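Local coordinates for putative acyl-[acyl-carrier-protein]--UDP-N-acetylglucosamine O-acyltransferase (Bacteroides fragilis, PDB 4R36), which probably catalyses transfer of a hydroxyacyl chain from acyl carrier protein to UDP-N-acetylglucosamine, the first step of lipid A biosynthesis, at residues A[226-231]-A[256-261]; A[233-238]-A[247-252]. All blocks are in the same frame, centred on the assembly; numbering follows the deposited sequence.

Contact 1 (A[226-231]-A[256-261]); sequences ENIHNA and SPEIEY
Ser256 OG is gripped from two directions: it donates a hydrogen bond to Glu258 OE1 at 2.7 Å and accepts one from water 1, whose oxygen also lies 2.7 Å from Ser256 OG. The same water accepts from Asn227 ND2 at 2.9 Å, giving 226-231 and 256-261 a bridged polar contact beside their apolar one. This is packing in the C-terminal helical domain of an LpxA-type acyltransferase, the bundle that follows the left-handed beta-helix. The helical parts, 226-231 and 257-261, run in nearly the same direction, 22° apart. Ser256 sits at the N-cap position of helix 257-267. Glu258 reaches back to it because its chain is bent at chi2 (78°), and the carboxylate uses the lone pair of OE1 that faces away from OE2. The root of that side chain does the packing: Glu258 CB rests 4.1 Å from Ile228 CD1.

The apolar centre is the end of Ile259. With its chi2 near -52°, CD1 is brought over the peptide unit that joins Asn227 to Ile228, 3.8 Å from Asn227 O and 3.9 Å from Ile228 N, so a methyl lies against backbone here as much as against side chain. That carbonyl oxygen is already taken by Ala231 N in the helix, and its contact with the methyl is van der Waals only. Ile228 also touches Tyr197 and Ile210, and its side chain is about 8 Å from that of Asn211, which binds UDP-N-acetylglucosamine in another structure of this protein. Tyr261 OH bonds to Asp161 and Gly180, tying helix 257-267 to the beta-helix. Between the two isoleucines, Ile259 CD1 meets the ethyl branch of Ile228 at CG1, 4.0 Å away, and also Asn227 CB.

Contact 2 (A[233-238]-A[247-252]); sequences RIIYQS and TKVEAE
Apolar packing carries this antiparallel pair, two short helical segments at 158°, with Val249 CG2 its focus. Ile234 presents its methyl branch to it, CG2 to Val249 CG2 at 3.8 Å, while Ile235, one residue further along, adds its ethyl branch, CG1 to the same Val249 CG2 at 4.1 Å. Ile234 CG2 also packs on the first carbon of Lys248, CB, at 4.0 Å. Around this, Ala245 and Val253 border Ile234, and Ile262 and Ile266 of helix 257-267 border Ile235, so the cluster belongs to the small hydrophobic core of the C-terminal helical domain.

Along one polar edge, Lys248 runs out straight as far as CE, and a last twist at chi4 (-148°) sets NZ on water 2, to which it donates at 2.6 Å; the water donates to Ser238 OG at 2.8 Å. Ser238 OG donates to Arg233 O, 2.9 Å away and 37° out of the carbonyl plane; Gln237 N donates to the same oxygen from the opposite face. Along Lys248 NZ, water 2, Ser238 OG and Arg233 O the bonds all point one way, so a charged lysine would probably polarise water and hydroxyl and strengthen the last bond.

Both contacts use helix 222-237: its earlier turns face helix 257-267 in contact 1, its later ones face helix 242-252 in contact 2. The first pairing is nearly parallel, the second antiparallel. Val249 ties the two together, its CG1 lying 3.6 Å from Ile259 CG2, and Glu226 OE2 meets Arg233 NH1 in a salt bridge along the shared helix. Contact 1 is the more buried and lies nearer the beta-helix; contact 2 is only partly buried, farther from the chain's centre and from the annotated sites. Each has one bridging water that donates to a serine hydroxyl and accepts from a side-chain nitrogen, the Asn227 amide in contact 1 and the Lys248 amine in contact 2.

Contact 1 (A[226-231]-A[256-261])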
# COMPACT_ATOMS: atom_id res chain seq x y z
N GLU A 226 -34.29 6.89 9.00
CA GLU A 226 -35.12 7.34 7.91
C GLU A 226 -34.97 8.87 7.70
O GLU A 226 -34.96 9.33 6.55
CB GLU A 226 -36.57 6.99 8.17
CG GLU A 226 -37.50 7.37 7.01
CD GLU A 226 -37.16 6.64 5.68
OE1 GLU A 226 -36.48 5.58 5.71
OE2 GLU A 226 -37.53 7.15 4.59
N ASN A 227 -34.84 9.65 8.78
CA ASN A 227 -34.65 11.08 8.64
C ASN A 227 -33.33 11.42 7.95
O ASN A 227 -33.28 12.34 7.13
CB ASN A 227 -34.78 11.79 10.02
CG ASN A 227 -36.22 11.67 10.63
OD1 ASN A 227 -37.19 11.38 9.92
ND2 ASN A 227 -36.34 11.89 11.92
N ILE A 228 -32.29 10.69 8.32
CA ILE A 228 -30.98 10.89 7.73
C ILE A 228 -31.11 10.58 6.23
O ILE A 228 -30.60 11.31 5.36
CB ILE A 228 -29.93 10.01 8.42
CG1 ILE A 228 -29.67 10.53 9.83
CG2 ILE A 228 -28.61 9.92 7.61
CD1 ILE A 228 -28.91 9.58 10.72
N HIS A 229 -31.83 9.49 5.94
CA HIS A 229 -31.97 9.10 4.55
C HIS A 229 -32.69 10.16 3.75
O HIS A 229 -32.27 10.56 2.66
CB HIS A 229 -32.71 7.72 4.47
CG HIS A 229 -32.40 6.99 3.22
ND1 HIS A 229 -32.24 5.63 3.17
CD2 HIS A 229 -32.07 7.46 1.99
CE1 HIS A 229 -31.93 5.28 1.93
NE2 HIS A 229 -31.81 6.38 1.20
N ASN A 230 -33.77 10.68 4.32
CA ASN A 230 -34.50 11.77 3.71
C ASN A 230 -33.72 13.05 3.55
O ASN A 230 -33.82 13.68 2.49
CB ASN A 230 -35.82 12.02 4.44
CG ASN A 230 -36.83 10.91 4.14
OD1 ASN A 230 -36.75 10.26 3.09
ND2 ASN A 230 -37.72 10.63 5.08
N ALA A 231 -32.88 13.40 4.52
CA ALA A 231 -32.02 14.57 4.31
C ALA A 231 -31.10 14.38 3.08
O ALA A 231 -30.95 15.28 2.26
CB ALA A 231 -31.20 14.86 5.56
N SER A 256 -33.07 16.97 14.66
CA SER A 256 -32.39 16.18 15.66
C SER A 256 -30.90 16.54 15.53
O SER A 256 -30.50 17.11 14.54
CB SER A 256 -32.63 14.69 15.52
OG SER A 256 -32.00 14.10 14.35
N PRO A 257 -30.10 16.17 16.54
CA PRO A 257 -28.68 16.49 16.48
C PRO A 257 -28.01 15.90 15.23
O PRO A 257 -27.17 16.58 14.65
CB PRO A 257 -28.12 15.89 17.78
CG PRO A 257 -29.33 15.91 18.74
CD PRO A 257 -30.53 15.65 17.88
N GLU A 258 -28.50 14.75 14.77
CA GLU A 258 -27.95 14.09 13.57
C GLU A 258 -28.18 14.97 12.35
O GLU A 258 -27.26 15.14 11.53
CB GLU A 258 -28.57 12.72 13.34
CG GLU A 258 -28.34 11.69 14.44
CD GLU A 258 -29.22 11.83 15.68
OE1 GLU A 258 -30.18 12.60 15.76
OE2 GLU A 258 -28.87 11.19 16.70
N ILE A 259 -29.39 15.51 12.23
CA ILE A 259 -29.74 16.34 11.08
C ILE A 259 -29.01 17.67 11.13
O ILE A 259 -28.56 18.21 10.10
CB ILE A 259 -31.26 16.50 10.94
CG1 ILE A 259 -31.97 15.17 11.00
CG2 ILE A 259 -31.62 17.25 9.68
CD1 ILE A 259 -31.49 14.04 10.06
N GLU A 260 -28.81 18.21 12.33
CA GLU A 260 -28.09 19.43 12.44
C GLU A 260 -26.63 19.25 12.11
O GLU A 260 -25.98 20.13 11.57
CB GLU A 260 -28.25 20.02 13.87
CG GLU A 260 -29.69 20.43 14.14
CD GLU A 260 -29.91 20.82 15.63
OE1 GLU A 260 -28.99 21.40 16.25
OE2 GLU A 260 -30.96 20.53 16.19
N TYR A 261 -26.11 18.08 12.42
CA TYR A 261 -24.74 17.79 12.10
C TYR A 261 -24.56 17.69 10.58
O TYR A 261 -23.63 18.25 10.03
CB TYR A 261 -24.35 16.50 12.78
CG TYR A 261 -22.97 15.93 12.53
CD1 TYR A 261 -21.84 16.77 12.27
CD2 TYR A 261 -22.77 14.59 12.71
CE1 TYR A 261 -20.56 16.21 12.16
CE2 TYR A 261 -21.50 14.02 12.63
CZ TYR A 261 -20.41 14.84 12.36
OH TYR A 261 -19.22 14.19 12.22
O HOH W 1 -34.40 13.56 13.22

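Contact 2 (A[233-238]-A[247-252])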
# COMPACT_ATOMS: atom_id res chain seq x y z
N ARG A 233 -31.55 12.33 0.46
CA ARG A 233 -32.40 12.43 -0.77
C ARG A 233 -32.60 13.83 -1.19
O ARG A 233 -32.51 14.14 -2.34
CB ARG A 233 -33.77 11.75 -0.62
CG ARG A 233 -33.71 10.28 -0.50
CD ARG A 233 -35.09 9.59 -0.30
NE ARG A 233 -34.78 8.20 0.07
CZ ARG A 233 -35.11 7.56 1.19
NH1 ARG A 233 -35.83 8.13 2.15
NH2 ARG A 233 -34.71 6.29 1.35
N ILE A 234 -32.85 14.74 -0.25
CA ILE A 234 -32.95 16.13 -0.55
C ILE A 234 -31.62 16.66 -1.05
O ILE A 234 -31.59 17.42 -1.99
CB ILE A 234 -33.43 16.96 0.66
CG1 ILE A 234 -34.90 16.65 0.93
CG2 ILE A 234 -33.25 18.46 0.41
CD1 ILE A 234 -35.35 17.03 2.34
N ILE A 235 -30.53 16.32 -0.38
CA ILE A 235 -29.24 16.90 -0.72
C ILE A 235 -28.71 16.41 -2.08
O ILE A 235 -28.22 17.19 -2.86
CB ILE A 235 -28.21 16.65 0.44
CG1 ILE A 235 -28.57 17.52 1.63
CG2 ILE A 235 -26.78 16.99 0.00
CD1 ILE A 235 -28.05 17.02 2.94
N TYR A 236 -28.81 15.13 -2.33
CA TYR A 236 -28.16 14.56 -3.49
C TYR A 236 -29.14 14.25 -4.62
O TYR A 236 -28.69 14.19 -5.74
CB TYR A 236 -27.45 13.25 -3.13
CG TYR A 236 -26.11 13.48 -2.51
CD1 TYR A 236 -25.00 13.92 -3.28
CD2 TYR A 236 -25.89 13.22 -1.20
CE1 TYR A 236 -23.76 14.14 -2.70
CE2 TYR A 236 -24.63 13.44 -0.61
CZ TYR A 236 -23.57 13.88 -1.36
OH TYR A 236 -22.31 14.07 -0.74
N GLN A 237 -30.42 14.03 -4.35
CA GLN A 237 -31.31 13.45 -5.38
C GLN A 237 -32.51 14.34 -5.71
O GLN A 237 -33.42 13.90 -6.32
CB GLN A 237 -31.81 12.09 -4.91
CG GLN A 237 -30.61 11.18 -4.69
CD GLN A 237 -30.92 9.80 -4.21
OE1 GLN A 237 -31.52 9.61 -3.18
NE2 GLN A 237 -30.46 8.82 -4.94
N SER A 238 -32.48 15.62 -5.41
CA SER A 238 -33.64 16.45 -5.64
C SER A 238 -33.36 17.56 -6.61
O SER A 238 -34.22 18.38 -6.85
CB SER A 238 -34.09 17.03 -4.36
OG SER A 238 -34.43 15.89 -3.54
N THR A 247 -31.68 24.46 3.15
CA THR A 247 -32.93 25.12 3.55
C THR A 247 -34.06 24.14 3.64
O THR A 247 -34.78 24.14 4.64
CB THR A 247 -33.28 26.25 2.57
OG1 THR A 247 -32.27 27.23 2.67
CG2 THR A 247 -34.68 26.88 2.85
N LYS A 248 -34.26 23.30 2.62
CA LYS A 248 -35.34 22.38 2.64
C LYS A 248 -35.20 21.28 3.72
O LYS A 248 -36.20 20.88 4.39
CB LYS A 248 -35.47 21.72 1.28
CG LYS A 248 -36.73 20.85 1.12
CD LYS A 248 -36.87 20.39 -0.31
CE LYS A 248 -38.30 19.94 -0.56
NZ LYS A 248 -38.31 18.85 -1.54
N VAL A 249 -33.97 20.79 3.91
CA VAL A 249 -33.72 19.86 5.01
C VAL A 249 -34.14 20.48 6.35
O VAL A 249 -34.81 19.82 7.16
CB VAL A 249 -32.22 19.46 5.10
CG1 VAL A 249 -31.98 18.71 6.42
CG2 VAL A 249 -31.80 18.60 3.92
N GLU A 250 -33.73 21.71 6.58
CA GLU A 250 -34.09 22.40 7.81
C GLU A 250 -35.61 22.58 7.96
O GLU A 250 -36.12 22.53 9.05
CB GLU A 250 -33.40 23.74 7.94
CG GLU A 250 -31.92 23.57 8.23
CD GLU A 250 -31.09 24.83 8.32
OE1 GLU A 250 -31.22 25.77 7.53
OE2 GLU A 250 -30.18 24.89 9.22
N ALA A 251 -36.31 22.77 6.86
CA ALA A 251 -37.77 22.99 6.87
C ALA A 251 -38.56 21.72 6.95
O ALA A 251 -39.61 21.73 7.51
CB ALA A 251 -38.21 23.76 5.62
N GLU A 252 -38.08 20.62 6.41
CA GLU A 252 -38.91 19.46 6.16
C GLU A 252 -38.51 18.20 6.86
O GLU A 252 -39.33 17.32 6.94
CB GLU A 252 -38.97 19.14 4.66
CG GLU A 252 -39.45 20.33 3.87
CD GLU A 252 -40.00 19.97 2.50
OE1 GLU A 252 -40.12 18.79 2.14
OE2 GLU A 252 -40.29 20.91 1.79
O HOH W 2 -36.61 17.00 -2.24